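Local coordinates for ribose 5-phosphate isomerase, putative (Trypanosoma brucei brucei, PDB 6FXS), which probably catalyses the interconversion of ribose 5-phosphate and ribulose 5-phosphate, at residues Val84-Cys89 against Asn126-Gly131. Residues are numbered along the deposited sequence; the frame is centred on the assembly and turned at random.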
loop_
_atom_site.group_PDB
_atom_site.type_symbol
_atom_site.label_atom_id
_atom_site.label_comp_id
_atom_site.label_asym_id
_atom_site.label_seq_id
_atom_site.Cartn_x
_atom_site.Cartn_y
_atom_site.Cartn_z
ATOM N N VAL B 84 2.201 24.838 -6.240
ATOM C CA VAL B 84 1.859 23.439 -5.856
ATOM C C VAL B 84 1.484 23.478 -4.393
ATOM O O VAL B 84 2.058 24.312 -3.633
ATOM C CB VAL B 84 3.077 22.476 -5.919
ATOM C CG1 VAL B 84 2.619 21.011 -5.768
ATOM C CG2 VAL B 84 3.839 22.597 -7.214
ATOM N N GLY B 85 0.546 22.589 -3.991
ATOM C CA GLY B 85 0.236 22.318 -2.604
ATOM C C GLY B 85 0.545 20.976 -2.036
ATOM O O GLY B 85 0.556 19.926 -2.792
ATOM N N ILE B 86 0.820 20.912 -0.738
ATOM C CA ILE B 86 1.008 19.622 -0.041
ATOM C C ILE B 86 0.142 19.707 1.204
ATOM O O ILE B 86 0.225 20.707 1.969
ATOM C CB ILE B 86 2.487 19.345 0.318
ATOM C CG1 ILE B 86 3.337 19.213 -0.949
ATOM C CG2 ILE B 86 2.620 18.105 1.168
ATOM C CD1 ILE B 86 4.823 19.277 -0.761
ATOM N N LEU B 87 -0.729 18.715 1.405
ATOM C CA LEU B 87 -1.594 18.638 2.589
ATOM C C LEU B 87 -1.366 17.305 3.285
ATOM O O LEU B 87 -1.383 16.225 2.629
ATOM C CB LEU B 87 -3.046 18.852 2.224
ATOM C CG LEU B 87 -3.357 20.222 1.586
ATOM C CD1 LEU B 87 -4.775 20.194 1.096
ATOM C CD2 LEU B 87 -3.220 21.288 2.708
ATOM N N VAL B 88 -1.145 17.389 4.605
ATOM C CA VAL B 88 -0.905 16.254 5.459
ATOM C C VAL B 88 -1.916 16.175 6.614
ATOM O O VAL B 88 -1.953 17.072 7.477
ATOM C CB VAL B 88 0.482 16.276 6.088
ATOM C CG1 VAL B 88 0.710 14.956 6.821
ATOM C CG2 VAL B 88 1.559 16.423 5.047
ATOM N N CYS B 89 -2.704 15.101 6.657
ATOM C CA CYS B 89 -3.581 14.792 7.811
ATOM C C CYS B 89 -3.311 13.314 8.120
ATOM O O CYS B 89 -2.289 12.739 7.708
ATOM C CB CYS B 89 -5.073 15.136 7.527
ATOM S SG CYS B 89 -6.184 14.132 6.357
ATOM N N ASN B 126 -2.267 19.493 -8.875
ATOM C CA ASN B 126 -1.598 20.671 -8.291
ATOM C C ASN B 126 -1.524 20.683 -6.728
ATOM O O ASN B 126 -0.902 21.573 -6.156
ATOM C CB ASN B 126 -2.151 21.995 -8.917
ATOM C CG ASN B 126 -3.634 22.133 -8.855
ATOM O OD1 ASN B 126 -4.339 21.433 -8.070
ATOM N ND2 ASN B 126 -4.159 23.080 -9.635
ATOM N N VAL B 127 -2.176 19.727 -6.046
ATOM C CA VAL B 127 -2.093 19.511 -4.639
ATOM C C VAL B 127 -1.953 17.966 -4.401
ATOM O O VAL B 127 -2.677 17.188 -5.025
ATOM C CB VAL B 127 -3.348 20.034 -3.898
ATOM C CG1 VAL B 127 -3.282 19.759 -2.405
ATOM C CG2 VAL B 127 -3.550 21.525 -4.176
ATOM N N VAL B 128 -0.951 17.553 -3.635
ATOM C CA VAL B 128 -0.787 16.166 -3.196
ATOM C C VAL B 128 -1.255 16.037 -1.739
ATOM O O VAL B 128 -0.891 16.872 -0.884
ATOM C CB VAL B 128 0.645 15.657 -3.387
ATOM C CG1 VAL B 128 1.656 16.461 -2.579
ATOM C CG2 VAL B 128 0.729 14.176 -3.053
ATOM N N CYS B 129 -2.062 15.014 -1.438
ATOM C CA CYS B 129 -2.564 14.839 -0.083
ATOM C C CYS B 129 -2.008 13.542 0.450
ATOM O O CYS B 129 -1.898 12.498 -0.309
ATOM C CB CYS B 129 -4.085 14.807 -0.101
ATOM S SG CYS B 129 -4.872 16.265 -0.804
ATOM N N LEU B 130 -1.549 13.607 1.698
ATOM C CA LEU B 130 -0.752 12.554 2.339
ATOM C C LEU B 130 -1.281 12.195 3.713
ATOM O O LEU B 130 -1.876 13.074 4.413
ATOM C CB LEU B 130 0.660 13.034 2.498
ATOM C CG LEU B 130 1.303 13.501 1.168
ATOM C CD1 LEU B 130 2.631 14.120 1.525
ATOM C CD2 LEU B 130 1.514 12.314 0.280
ATOM N N GLY B 131 -1.058 10.940 4.099
ATOM C CA GLY B 131 -1.450 10.453 5.424
ATOM C C GLY B 131 -0.241 10.167 6.287
ATOM O O GLY B 131 0.558 9.262 5.978
#
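Asn126 O takes the amide of Gly85 in the plane of its carbonyl, N to O 2.8 Å, and also receives the CA-H of Val84, whose CA lies 3.3 Å from Asn126 O. From there the ladder of a parallel pair runs on: Gly85 O accepts Val128 N, Val128 O accepts Leu87 N at 2.9 Å, Leu87 O accepts Leu130 N, and Leu130 O accepts Cys89 N at a longer 3.1 Å. Each of these four oxygens also meets a CA-H of the facing strand. The two strand axes run the same way, inclined by just 13°.

On one face, Ile86 and Val128 stand side by side, CG1 to CG1 3.6 Å. Val128 CG1 sits between the backbone N and the carbonyl carbon (chi1 61°), which also brings it near Gly85 O. Ile86 sends its other branch across to Leu130, CG2 to CD1 4.0 Å, and helices 37-46 and 137-149 cover this face. On the reverse, Leu87 CD1 reaches Val127 CG1 at 3.8 Å, while helix 93-100 packs on Leu87 and Cys129. Gly85 has no side chain here, and Val127 CG2 comes over its CA.

At the N-terminal end of the ladder, Asn126 ND2 bonds Gly104 O and Asn126 OD1 bonds Arg106 N. Strand 84-89 spends its other edge on strand 23-29, which makes it the middle strand of a Rossmann-like parallel sheet sandwiched by helices, and this one of its two pairings. With main-chain polar groups bonded across the seam and both faces largely apolar, the pair can lie buried in the core of the subunit.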